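Local coordinates for alginate biosynthesis protein AlgX (Pseudomonas aeruginosa, PDB 4KNC) that protects the exopolysaccharide alginate from degradation as the polymer crosses the periplasm and takes part in its O-acetylation, at residues Leu38-Ala41 against Trp45-Arg48; Trp64-Ala69 against Ser308-Ala313; Asn93-Lys96 against Glu101-Gly104; Gly155-Ala160 against Glu256-Ala261; Ile385-Ala390 against Gly395-Gln400. All coordinates share one frame; numbering follows the deposited sequence.

Contact 1. Residues Leu38-Ala41 against Trp45-Arg48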
# COMPACT_ATOMS: atom_id res chain seq x y z
N LEU A 38 -11.15 18.54 12.23
CA LEU A 38 -11.48 19.31 11.02
C LEU A 38 -11.48 20.80 11.26
O LEU A 38 -11.97 21.26 12.28
CB LEU A 38 -12.85 18.89 10.48
CG LEU A 38 -12.97 17.44 10.01
CD1 LEU A 38 -14.44 17.08 9.90
CD2 LEU A 38 -12.24 17.24 8.66
N VAL A 39 -10.88 21.55 10.34
CA VAL A 39 -10.93 23.00 10.35
C VAL A 39 -11.46 23.53 9.01
O VAL A 39 -11.23 22.93 7.96
CB VAL A 39 -9.57 23.66 10.68
CG1 VAL A 39 -9.13 23.28 12.08
CG2 VAL A 39 -8.51 23.28 9.67
N GLN A 40 -12.20 24.63 9.09
CA GLN A 40 -12.88 25.22 7.95
C GLN A 40 -11.95 26.20 7.28
O GLN A 40 -11.54 27.19 7.88
CB GLN A 40 -14.13 25.98 8.44
CG GLN A 40 -14.92 26.70 7.34
CD GLN A 40 -15.75 25.74 6.49
OE1 GLN A 40 -16.77 25.20 6.94
NE2 GLN A 40 -15.32 25.54 5.24
N ALA A 41 -11.60 25.93 6.03
CA ALA A 41 -10.73 26.84 5.31
C ALA A 41 -11.55 27.70 4.35
O ALA A 41 -12.74 27.91 4.57
CB ALA A 41 -9.64 26.08 4.58
N TRP A 45 -13.51 24.38 1.60
CA TRP A 45 -12.31 23.62 1.96
C TRP A 45 -12.32 23.26 3.45
O TRP A 45 -12.58 24.11 4.31
CB TRP A 45 -11.03 24.36 1.55
CG TRP A 45 -10.73 24.19 0.09
CD1 TRP A 45 -11.29 24.89 -0.95
CD2 TRP A 45 -9.85 23.22 -0.50
NE1 TRP A 45 -10.79 24.42 -2.14
CE2 TRP A 45 -9.91 23.40 -1.90
CE3 TRP A 45 -9.01 22.23 0.02
CZ2 TRP A 45 -9.17 22.62 -2.78
CZ3 TRP A 45 -8.27 21.46 -0.86
CH2 TRP A 45 -8.35 21.67 -2.25
N LEU A 46 -12.08 21.99 3.74
CA LEU A 46 -11.82 21.54 5.10
C LEU A 46 -10.42 20.92 5.13
O LEU A 46 -9.97 20.33 4.14
CB LEU A 46 -12.85 20.49 5.54
CG LEU A 46 -14.34 20.84 5.59
CD1 LEU A 46 -15.12 19.68 6.24
CD2 LEU A 46 -14.60 22.15 6.35
N PHE A 47 -9.73 21.04 6.26
CA PHE A 47 -8.46 20.33 6.42
C PHE A 47 -8.49 19.56 7.73
O PHE A 47 -9.15 19.98 8.68
CB PHE A 47 -7.29 21.31 6.45
CG PHE A 47 -6.98 21.93 5.12
CD1 PHE A 47 -7.78 22.93 4.59
CD2 PHE A 47 -5.86 21.51 4.38
CE1 PHE A 47 -7.48 23.51 3.36
CE2 PHE A 47 -5.55 22.08 3.16
CZ PHE A 47 -6.37 23.09 2.65
N ARG A 48 -7.78 18.45 7.78
CA ARG A 48 -7.55 17.72 9.02
C ARG A 48 -6.22 18.16 9.60
O ARG A 48 -5.23 18.16 8.91
CB ARG A 48 -7.50 16.22 8.74
CG ARG A 48 -8.72 15.71 7.97
CD ARG A 48 -8.46 14.30 7.50
NE ARG A 48 -7.47 14.28 6.43
CZ ARG A 48 -7.03 13.17 5.85
NH1 ARG A 48 -7.47 11.99 6.25
NH2 ARG A 48 -6.14 13.23 4.86

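Contact 2. Residues Trp64-Ala69 against Ser308-Ala313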
# COMPACT_ATOMS: atom_id res chain seq x y z
N TRP A 64 13.35 2.10 8.33
CA TRP A 64 14.28 2.33 7.22
C TRP A 64 15.09 1.08 6.87
O TRP A 64 15.31 0.79 5.69
CB TRP A 64 15.17 3.55 7.47
CG TRP A 64 14.37 4.83 7.48
CD1 TRP A 64 14.15 5.65 8.54
CD2 TRP A 64 13.63 5.39 6.38
NE1 TRP A 64 13.33 6.70 8.17
CE2 TRP A 64 13.01 6.57 6.85
CE3 TRP A 64 13.45 5.02 5.05
CZ2 TRP A 64 12.22 7.37 6.03
CZ3 TRP A 64 12.68 5.82 4.23
CH2 TRP A 64 12.06 6.98 4.73
N ARG A 65 15.48 0.32 7.89
CA ARG A 65 16.15 -0.96 7.65
C ARG A 65 15.25 -1.96 6.93
O ARG A 65 15.69 -2.66 6.01
CB ARG A 65 16.68 -1.57 8.95
CG ARG A 65 17.90 -0.88 9.50
CD ARG A 65 18.57 -1.71 10.57
NE ARG A 65 17.65 -2.09 11.64
CZ ARG A 65 17.46 -1.37 12.74
NH1 ARG A 65 18.13 -0.24 12.93
NH2 ARG A 65 16.60 -1.79 13.66
N GLU A 66 13.98 -2.03 7.34
CA GLU A 66 13.05 -2.96 6.72
C GLU A 66 12.79 -2.57 5.26
O GLU A 66 12.68 -3.43 4.37
CB GLU A 66 11.74 -3.03 7.51
CG GLU A 66 11.86 -3.79 8.85
CD GLU A 66 10.60 -3.67 9.70
OE1 GLU A 66 10.13 -2.53 9.90
OE2 GLU A 66 10.06 -4.70 10.16
N LEU A 67 12.70 -1.26 5.01
CA LEU A 67 12.47 -0.78 3.65
C LEU A 67 13.66 -1.14 2.77
O LEU A 67 13.47 -1.66 1.67
CB LEU A 67 12.19 0.72 3.64
CG LEU A 67 10.74 1.10 4.04
CD1 LEU A 67 10.61 2.56 4.41
CD2 LEU A 67 9.78 0.76 2.91
N ARG A 68 14.87 -0.88 3.26
CA ARG A 68 16.08 -1.24 2.49
C ARG A 68 16.17 -2.75 2.23
O ARG A 68 16.47 -3.18 1.11
CB ARG A 68 17.35 -0.71 3.17
CG ARG A 68 18.64 -1.46 2.85
CD ARG A 68 19.07 -1.36 1.37
NE ARG A 68 19.61 -0.05 0.98
CZ ARG A 68 20.20 0.18 -0.19
NH1 ARG A 68 20.67 1.39 -0.48
NH2 ARG A 68 20.32 -0.79 -1.09
N ALA A 69 15.89 -3.56 3.25
CA ALA A 69 15.91 -5.01 3.09
C ALA A 69 14.92 -5.48 2.02
O ALA A 69 15.25 -6.33 1.19
CB ALA A 69 15.61 -5.69 4.43
N SER A 308 4.88 -7.13 10.94
CA SER A 308 4.08 -8.17 10.31
C SER A 308 3.90 -7.96 8.80
O SER A 308 3.62 -8.92 8.06
CB SER A 308 2.73 -8.34 11.03
OG SER A 308 2.05 -7.10 11.11
N PHE A 309 4.06 -6.72 8.34
CA PHE A 309 4.09 -6.45 6.90
C PHE A 309 5.30 -7.11 6.24
O PHE A 309 5.17 -7.85 5.26
CB PHE A 309 4.11 -4.95 6.60
CG PHE A 309 4.36 -4.63 5.16
CD1 PHE A 309 3.41 -4.93 4.19
CD2 PHE A 309 5.55 -4.05 4.76
CE1 PHE A 309 3.63 -4.64 2.85
CE2 PHE A 309 5.78 -3.76 3.41
CZ PHE A 309 4.82 -4.06 2.46
N TYR A 310 6.47 -6.82 6.79
CA TYR A 310 7.71 -7.33 6.22
C TYR A 310 7.87 -8.84 6.35
O TYR A 310 8.42 -9.49 5.45
CB TYR A 310 8.91 -6.56 6.78
CG TYR A 310 8.82 -5.09 6.42
CD1 TYR A 310 9.30 -4.62 5.20
CD2 TYR A 310 8.20 -4.18 7.27
CE1 TYR A 310 9.19 -3.27 4.84
CE2 TYR A 310 8.08 -2.83 6.93
CZ TYR A 310 8.58 -2.39 5.71
OH TYR A 310 8.46 -1.06 5.37
N ARG A 311 7.38 -9.41 7.45
CA ARG A 311 7.37 -10.87 7.60
C ARG A 311 6.60 -11.61 6.50
O ARG A 311 6.86 -12.77 6.20
CB ARG A 311 6.81 -11.27 8.97
CG ARG A 311 7.67 -10.80 10.12
CD ARG A 311 7.14 -11.30 11.43
NE ARG A 311 7.24 -12.75 11.56
CZ ARG A 311 6.70 -13.43 12.56
NH1 ARG A 311 6.04 -12.78 13.51
NH2 ARG A 311 6.82 -14.75 12.63
N GLN A 312 5.62 -10.93 5.90
CA GLN A 312 4.94 -11.47 4.73
C GLN A 312 5.68 -11.07 3.43
O GLN A 312 5.99 -11.92 2.59
CB GLN A 312 3.50 -10.98 4.69
CG GLN A 312 2.65 -11.46 5.84
CD GLN A 312 1.31 -10.78 5.89
OE1 GLN A 312 0.39 -11.12 5.14
NE2 GLN A 312 1.19 -9.78 6.77
N ALA A 313 5.97 -9.78 3.28
CA ALA A 313 6.53 -9.29 2.02
C ALA A 313 7.85 -9.95 1.65
O ALA A 313 8.02 -10.35 0.49
CB ALA A 313 6.66 -7.77 2.04

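Contact 3. Residues Asn93-Lys96 against Glu101-Gly104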
# COMPACT_ATOMS: atom_id res chain seq x y z
N ASN A 93 -2.00 22.24 -1.10
CA ASN A 93 -3.07 23.23 -1.13
C ASN A 93 -3.05 24.17 0.07
O ASN A 93 -4.09 24.66 0.50
CB ASN A 93 -4.42 22.54 -1.27
CG ASN A 93 -4.66 22.01 -2.68
OD1 ASN A 93 -4.81 20.80 -2.89
ND2 ASN A 93 -4.72 22.93 -3.66
N ARG A 94 -1.85 24.41 0.60
CA ARG A 94 -1.61 25.47 1.57
C ARG A 94 -2.48 26.73 1.35
O ARG A 94 -3.12 27.21 2.28
CB ARG A 94 -0.13 25.88 1.56
CG ARG A 94 0.22 26.92 2.61
CD ARG A 94 1.61 27.49 2.40
NE ARG A 94 2.07 28.23 3.58
CZ ARG A 94 3.19 28.93 3.63
NH1 ARG A 94 3.97 29.00 2.56
NH2 ARG A 94 3.53 29.57 4.74
N GLU A 95 -2.50 27.24 0.12
CA GLU A 95 -3.16 28.54 -0.14
C GLU A 95 -4.67 28.56 0.07
O GLU A 95 -5.27 29.63 0.12
CB GLU A 95 -2.81 29.07 -1.54
CG GLU A 95 -1.31 29.42 -1.73
CD GLU A 95 -0.74 30.31 -0.62
OE1 GLU A 95 -1.42 31.24 -0.17
OE2 GLU A 95 0.41 30.07 -0.18
N LYS A 96 -5.29 27.39 0.20
CA LYS A 96 -6.73 27.33 0.46
C LYS A 96 -7.05 27.55 1.94
O LYS A 96 -8.22 27.70 2.32
CB LYS A 96 -7.30 26.00 -0.02
CG LYS A 96 -7.00 25.70 -1.50
CD LYS A 96 -7.76 26.63 -2.43
CE LYS A 96 -7.62 26.18 -3.88
NZ LYS A 96 -8.39 27.04 -4.81
N GLU A 101 -5.17 30.01 9.85
CA GLU A 101 -4.65 28.65 9.69
C GLU A 101 -3.33 28.61 8.93
O GLU A 101 -2.41 27.86 9.29
CB GLU A 101 -5.67 27.78 8.99
CG GLU A 101 -6.92 27.58 9.79
CD GLU A 101 -8.11 27.29 8.92
OE1 GLU A 101 -9.23 27.24 9.47
OE2 GLU A 101 -7.95 27.11 7.70
N LYS A 102 -3.24 29.40 7.87
CA LYS A 102 -1.98 29.49 7.15
C LYS A 102 -0.87 29.96 8.08
O LYS A 102 0.26 29.46 8.04
CB LYS A 102 -2.08 30.43 5.95
CG LYS A 102 -0.75 30.54 5.19
CD LYS A 102 -0.87 31.41 3.95
CE LYS A 102 0.46 31.40 3.17
NZ LYS A 102 0.43 32.35 2.02
N ALA A 103 -1.19 30.93 8.93
CA ALA A 103 -0.20 31.46 9.85
C ALA A 103 0.21 30.39 10.86
O ALA A 103 1.38 30.27 11.21
CB ALA A 103 -0.71 32.70 10.55
N GLY A 104 -0.77 29.58 11.28
CA GLY A 104 -0.54 28.51 12.24
C GLY A 104 0.15 27.25 11.71
O GLY A 104 0.71 26.48 12.49
O HOH W 1 1.41 27.66 6.27

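Contact 4. Residues Gly155-Ala160 against Glu256-Ala261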
# COMPACT_ATOMS: atom_id res chain seq x y z
N GLY A 155 -4.85 16.44 -10.13
CA GLY A 155 -3.78 16.19 -9.18
C GLY A 155 -3.00 14.93 -9.53
O GLY A 155 -1.76 14.92 -9.52
N ALA A 156 -3.73 13.86 -9.84
CA ALA A 156 -3.13 12.60 -10.25
C ALA A 156 -2.30 12.77 -11.53
O ALA A 156 -1.27 12.13 -11.69
CB ALA A 156 -4.20 11.53 -10.46
N ARG A 157 -2.76 13.63 -12.42
CA ARG A 157 -2.11 13.86 -13.71
C ARG A 157 -0.77 14.59 -13.51
O ARG A 157 0.27 14.15 -14.03
CB ARG A 157 -3.03 14.65 -14.64
CG ARG A 157 -2.38 15.03 -15.98
CD ARG A 157 -3.35 15.83 -16.88
NE ARG A 157 -2.69 16.32 -18.08
CZ ARG A 157 -1.91 17.40 -18.11
NH1 ARG A 157 -1.71 18.09 -17.00
NH2 ARG A 157 -1.32 17.77 -19.25
N ARG A 158 -0.80 15.68 -12.76
CA ARG A 158 0.42 16.44 -12.48
C ARG A 158 1.40 15.58 -11.71
O ARG A 158 2.62 15.72 -11.87
CB ARG A 158 0.12 17.74 -11.70
CG ARG A 158 -0.73 18.76 -12.48
CD ARG A 158 -0.70 20.18 -11.89
NE ARG A 158 -1.51 20.34 -10.67
CZ ARG A 158 -2.81 20.62 -10.64
NH1 ARG A 158 -3.45 20.74 -9.48
NH2 ARG A 158 -3.49 20.76 -11.77
N SER A 159 0.90 14.68 -10.87
CA SER A 159 1.79 13.77 -10.16
C SER A 159 2.43 12.75 -11.11
O SER A 159 3.63 12.44 -11.03
CB SER A 159 1.00 13.04 -9.06
OG SER A 159 0.44 13.97 -8.17
N ALA A 160 1.60 12.22 -12.00
CA ALA A 160 2.08 11.19 -12.90
C ALA A 160 3.13 11.73 -13.90
O ALA A 160 4.02 11.00 -14.34
CB ALA A 160 0.91 10.54 -13.62
N GLU A 256 0.82 5.99 -18.04
CA GLU A 256 1.07 5.46 -19.39
C GLU A 256 1.26 6.59 -20.39
O GLU A 256 2.16 6.54 -21.23
CB GLU A 256 -0.06 4.55 -19.85
CG GLU A 256 -0.23 3.30 -19.01
CD GLU A 256 -1.54 2.60 -19.31
OE1 GLU A 256 -2.49 3.30 -19.69
OE2 GLU A 256 -1.61 1.36 -19.17
N GLU A 257 0.41 7.61 -20.30
CA GLU A 257 0.45 8.71 -21.25
C GLU A 257 1.82 9.37 -21.22
O GLU A 257 2.46 9.54 -22.25
CB GLU A 257 -0.64 9.75 -20.97
CG GLU A 257 -0.52 10.92 -21.92
CD GLU A 257 -1.46 12.07 -21.63
OE1 GLU A 257 -2.36 11.92 -20.77
OE2 GLU A 257 -1.28 13.13 -22.27
N PHE A 258 2.28 9.71 -20.02
CA PHE A 258 3.56 10.41 -19.90
C PHE A 258 4.81 9.54 -19.99
O PHE A 258 5.88 10.06 -20.22
CB PHE A 258 3.59 11.26 -18.63
CG PHE A 258 2.49 12.27 -18.57
CD1 PHE A 258 2.36 13.23 -19.57
CD2 PHE A 258 1.56 12.25 -17.55
CE1 PHE A 258 1.34 14.16 -19.52
CE2 PHE A 258 0.54 13.18 -17.50
CZ PHE A 258 0.42 14.14 -18.49
N SER A 259 4.69 8.22 -19.80
CA SER A 259 5.86 7.34 -19.85
C SER A 259 5.97 6.58 -21.16
O SER A 259 7.05 6.20 -21.55
CB SER A 259 5.88 6.34 -18.69
OG SER A 259 4.94 5.30 -18.92
N GLY A 260 4.84 6.34 -21.83
CA GLY A 260 4.86 5.55 -23.04
C GLY A 260 4.86 4.04 -22.78
O GLY A 260 4.96 3.25 -23.71
N ALA A 261 4.75 3.64 -21.52
CA ALA A 261 4.77 2.22 -21.17
C ALA A 261 3.44 1.76 -20.59
O ALA A 261 2.76 2.55 -19.92
CB ALA A 261 5.87 1.95 -20.17
O HOH W 2 -3.47 14.31 -19.87

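Contact 5. Residues Ile385-Ala390 against Gly395-Gln400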
# COMPACT_ATOMS: atom_id res chain seq x y z
N ILE A 385 -2.78 -12.20 11.28
CA ILE A 385 -2.71 -11.49 10.01
C ILE A 385 -4.10 -11.15 9.49
O ILE A 385 -4.89 -12.04 9.18
CB ILE A 385 -1.99 -12.33 8.93
CG1 ILE A 385 -0.60 -12.72 9.40
CG2 ILE A 385 -1.93 -11.56 7.59
CD1 ILE A 385 0.20 -13.47 8.36
N GLU A 386 -4.39 -9.86 9.40
CA GLU A 386 -5.65 -9.39 8.86
C GLU A 386 -5.46 -8.99 7.40
O GLU A 386 -4.58 -8.19 7.08
CB GLU A 386 -6.20 -8.21 9.66
CG GLU A 386 -6.41 -8.48 11.15
CD GLU A 386 -7.47 -9.53 11.41
OE1 GLU A 386 -7.29 -10.33 12.36
OE2 GLU A 386 -8.49 -9.56 10.68
N GLN A 387 -6.28 -9.54 6.52
CA GLN A 387 -6.18 -9.26 5.10
C GLN A 387 -7.38 -8.43 4.66
O GLN A 387 -8.48 -8.62 5.17
CB GLN A 387 -6.13 -10.58 4.35
CG GLN A 387 -6.36 -10.48 2.88
CD GLN A 387 -6.26 -11.83 2.19
OE1 GLN A 387 -5.19 -12.23 1.73
NE2 GLN A 387 -7.38 -12.54 2.12
N SER A 388 -7.16 -7.51 3.72
CA SER A 388 -8.22 -6.67 3.18
C SER A 388 -9.39 -7.49 2.66
O SER A 388 -9.19 -8.55 2.05
CB SER A 388 -7.68 -5.79 2.05
OG SER A 388 -8.74 -5.15 1.36
N LYS A 389 -10.60 -7.00 2.90
CA LYS A 389 -11.83 -7.65 2.43
C LYS A 389 -11.92 -7.64 0.91
O LYS A 389 -12.65 -8.45 0.31
CB LYS A 389 -13.07 -6.94 2.99
CG LYS A 389 -13.13 -6.77 4.51
CD LYS A 389 -13.35 -8.09 5.24
CE LYS A 389 -13.67 -7.85 6.71
NZ LYS A 389 -13.76 -9.13 7.47
N ALA A 390 -11.19 -6.73 0.27
CA ALA A 390 -11.34 -6.53 -1.16
C ALA A 390 -10.36 -7.34 -2.02
O ALA A 390 -10.51 -7.37 -3.23
CB ALA A 390 -11.25 -5.06 -1.51
N GLY A 395 -7.08 -17.28 -0.68
CA GLY A 395 -6.99 -17.70 0.71
C GLY A 395 -5.58 -18.03 1.17
O GLY A 395 -5.39 -18.55 2.26
N ARG A 396 -4.58 -17.75 0.33
CA ARG A 396 -3.18 -18.00 0.67
C ARG A 396 -2.52 -16.84 1.45
O ARG A 396 -2.78 -15.67 1.18
CB ARG A 396 -2.37 -18.30 -0.59
CG ARG A 396 -0.90 -18.62 -0.34
CD ARG A 396 -0.21 -19.01 -1.63
NE ARG A 396 1.21 -19.27 -1.44
CZ ARG A 396 2.15 -18.91 -2.32
NH1 ARG A 396 1.80 -18.28 -3.44
NH2 ARG A 396 3.42 -19.19 -2.08
N TYR A 397 -1.69 -17.22 2.42
CA TYR A 397 -0.91 -16.33 3.27
C TYR A 397 0.48 -16.93 3.32
O TYR A 397 0.61 -18.15 3.20
CB TYR A 397 -1.46 -16.34 4.69
CG TYR A 397 -2.82 -15.75 4.83
CD1 TYR A 397 -3.96 -16.47 4.49
CD2 TYR A 397 -2.98 -14.44 5.29
CE1 TYR A 397 -5.21 -15.92 4.62
CE2 TYR A 397 -4.23 -13.88 5.43
CZ TYR A 397 -5.35 -14.62 5.09
OH TYR A 397 -6.60 -14.05 5.22
N VAL A 398 1.50 -16.10 3.49
CA VAL A 398 2.89 -16.56 3.59
C VAL A 398 3.65 -15.69 4.59
O VAL A 398 3.53 -14.47 4.56
CB VAL A 398 3.62 -16.46 2.24
CG1 VAL A 398 5.06 -16.95 2.37
CG2 VAL A 398 2.89 -17.26 1.15
N PHE A 399 4.42 -16.30 5.49
CA PHE A 399 5.15 -15.51 6.48
C PHE A 399 6.40 -16.20 7.00
O PHE A 399 6.46 -17.42 7.07
CB PHE A 399 4.24 -15.08 7.65
CG PHE A 399 3.75 -16.23 8.51
CD1 PHE A 399 2.58 -16.89 8.20
CD2 PHE A 399 4.44 -16.62 9.65
CE1 PHE A 399 2.11 -17.94 8.99
CE2 PHE A 399 3.98 -17.66 10.45
CZ PHE A 399 2.82 -18.32 10.12
N GLN A 400 7.41 -15.42 7.36
CA GLN A 400 8.62 -16.00 7.92
C GLN A 400 8.41 -16.26 9.41
O GLN A 400 7.72 -15.50 10.09
CB GLN A 400 9.83 -15.10 7.69
CG GLN A 400 9.82 -13.82 8.51
CD GLN A 400 10.70 -12.73 7.91
OE1 GLN A 400 10.69 -11.58 8.37
NE2 GLN A 400 11.46 -13.07 6.87

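Contact 1. Residues Leu38-Ala41 against Trp45-Arg48
The Phe47 ring meets the methyl of Ala41 at its edge, with CB of Ala41 near the ring plane and 3.6 Å from CE1 of Phe47. The same ring makes a cation-pi interaction with Arg89. The guanidinium of Arg48, at the far end of the strand, makes another with Phe34. Both groups belong to a beta hairpin of two short antiparallel strands, 38-40 and 46-48. Val39 and Phe47 form its hydrogen-bonded pair: Val39 N donates to Phe47 O over 2.9 Å, and Phe47 N returns a bond to Val39 O over 3.0 Å. Beyond it, Ala41 N reaches Trp45 O at 2.7 Å, where the chain begins to turn. Two CA-H...O contacts reinforce the pairing, the shorter bringing Leu46 CA to 3.2 Å from Val39 O. Leu38, Gln40, Leu46 and Arg48 share one face, where CD2 of Leu38 lies 3.9 Å from CG of Arg48. Gln40 bends at chi2 (76°), which lays its amide against CD2 of Leu46, while OE1 is held by the hydroxyl of Tyr207. Val39 and Phe47 occupy the other face, CG2 of Val39 4.0 Å from CB of Phe47. Arg48 is pinned by Asp52 and the carbonyl of Phe34, and its side chain lies about 8 Å from that of Asp148, an inferred active-site residue. Helix 194-203 covers the Leu38-Leu46 face through Phe195, His196 and Ala199, Glu101 of helix 99-104 touches Val39 and Ala41, and helix 89-93 meets Trp45.

Contact 2. Residues Trp64-Ala69 against Ser308-Ala313
Two helices of the SGNH hydrolase-like domain, 61-76 and 307-316, meet here through one aromatic side chain: Tyr310 reaches across from the second helix and is covered by Glu66 and Leu67 of the first. The segments are 239 residues apart in the chain, and the contact is buried. Its centre is a CH-pi contact. CB of Glu66 stands over the Tyr310 ring, 3.5 Å from the centroid and 1° off the ring normal, so this methylene covers the middle of the face. The opposite face is taken by CD2 of Phe309, 3.4 Å above the plane and likewise over the centre, which leaves the phenol ring held between two carbon groups. With CG anti to its carbonyl carbon (chi1 -73°), the Glu66 chain stays extended and runs on over the rim; its carboxylate carbon CD comes to 3.5 Å from CD2 of Tyr310, with carboxylate and ring planes 30° apart. The contact of Glu66 with the ring is made chiefly by its CB methylene, with the carboxylate lying tilted near CD2 and CE2. Its charge sits near the like-charged Glu62, a closeness that may raise its proton affinity. Lys307 and Ala305 also touch the Glu66 side chain. The phenol oxygen is satisfied by the carbonyl of Met304, which anchors the hydroxyl end of the ring. Helix 107-123 backs Leu67 through Phe121. At the hydroxyl end of the ring, the leucine branch closes the contact, its CD2 lying 3.3 Å from OH of Tyr310.

Contact 3. Residues Asn93-Lys96 against Glu101-Gly104
Lys102 reaches back from helix 99-104 to Arg94 and Glu95, in the tight connection between that helix and helix 89-93. A 3-10 turn starts the connection, with Lys96 N bonded to Asn93 O at 3.0 Å. The ionic part is a salt bridge: NZ of Lys102 lies 3.1 Å from OE1 and 3.2 Å from OE2 of Glu95, each oxygen offering its syn lone pair, so the ammonium sits in the fork of the carboxylate. Glu95 bends at chi2 (-50°) to turn its acid back toward the lysine, whose own chain is fully extended, with CG anti to the backbone N (chi1 179°). The packing part involves Arg94. CE of Lys102 lies over one face of its guanidinium, 3.5 Å above the plane and offset toward the rim, and the two chains cross at about a right angle. Two like charges thus come close, NE of Arg94 being 4.7 Å from NZ of Lys102. Acids offset them: Glu95 for the lysine and, for the arginine, Asp136, which pairs with NH1. Asp136 also lies close to the like-charged Glu95, so two bases and two acids crowd together at the surface, where the bases may offset the repulsion between the acids. The remaining link is solvent: one water accepts from NE of Arg94 at 2.8 Å and donates to the carbonyl O of Lys102 at 2.8 Å.

Contact 4. Residues Gly155-Ala160 against Glu256-Ala261
Arg157, on helix 153-169, runs its extended chain across the edge of the Phe258 ring, with CG anti to the backbone N (chi1 176°) and the methylenes extended as far as NE. Phe258, on helix 251-259, swings its ring to meet it with CG anti to the carbonyl carbon (chi1 -58°). CG of Arg157 lies in the ring plane at the edge, 3.8 Å from CE2 of Phe258. Farther out, CZ of Phe258 stands 3.6 Å above one face of the guanidinium, offset toward its rim. The two planes are 77° apart, so the ring points its edge at the guanidinium instead of lying flat against it. CE2 of Phe258 also approaches the backbone O of Arg157 at 3.6 Å, and CD2 of Phe258 lies 4.3 Å from CB of Ala160, one turn on. One face of the ring carries CD of Glu257, 4.0 Å above its plane and offset toward the rim. A water in the guanidinium plane joins the charges, accepting from NE of Arg157 at 2.8 Å and donating to OE1 of Glu257 at 2.8 Å; that oxygen also bonds with Ser183. Around this pair, Ala160 touches Phe251, Phe254 and Leu255, while Lys161 and Ala164 extend the seat of Phe258. At the end of helix 251-259, Gly260 takes a positive phi, and an ST turn at Ser259 leads the chain away. Carbon packing thus joins the two helices, while the opposite charges of Arg157 and Glu257 are linked through water, which suggests a screened attraction rather than a direct ion pair.

Contact 5. Residues Ile385-Ala390 against Gly395-Gln400
Ile385 meets Tyr397 with its CG2 methyl, which sits at the edge of the tyrosine ring near its plane, 3.8 Å from CD2 of Tyr397. The other branch of the isoleucine extends the apolar seam: its CD1 lies 4.2 Å from CD1 of Phe399, whose ring takes the crowded position between backbone N and carbonyl carbon (chi1 66°). Gln387 flanks the tyrosine at its hydroxyl end. Its CB is 3.6 Å from OH of Tyr397. With CG anti to the backbone N (chi1 166°), its amide lies above the ring plane near CZ, nearly parallel to it (17° between the planes), CD being 4.1 Å from CZ of Tyr397. Outward of these touching atoms, polar partners fix the groups. OH of Tyr397 bonds to the carbonyl of Val366, NE2 of Gln387 to ND1 of His367, and OE1 of Gln387 to the hydroxyl of Thr393, so both ends of the amide are engaged and its rotation is set. Backbone bonds hold each segment in its own sheet: Ile385 with Leu369 on one side, Tyr397 with Val359 and Phe399 with Ala357 on the other. Strands 380-386 and 396-400 are edge strands of two different four-stranded antiparallel sheets, and their inward side chains interlock between them. Such face-to-face packing of antiparallel sheets is typical of the beta sandwich of a carbohydrate-binding module, the domain that may bind alginate.

In the fold
Contacts 1, 2 and 5 are buried, contact 4 partly so, and contact 3 lies at the surface. Contact 1 is backbone pairing within a hairpin; contacts 2, 4 and 5 rely on aromatic rings, and contact 3 on charge. Contacts 1 and 3 touch, with centres about 10 Å apart: Ala41 lies against Lys96, and Phe47 against Asn93. Contacts 2 and 5 also touch, where helix 307-316 meets strand 396-400 and NH2 of Arg311 reaches O of Gln400 at 2.8 Å, joining the SGNH hydrolase-like domain to the carbohydrate-binding module. Contact 4 touches none of the others. Contacts 3 and 4 each include a water that accepts from NE of a partly exposed arginine.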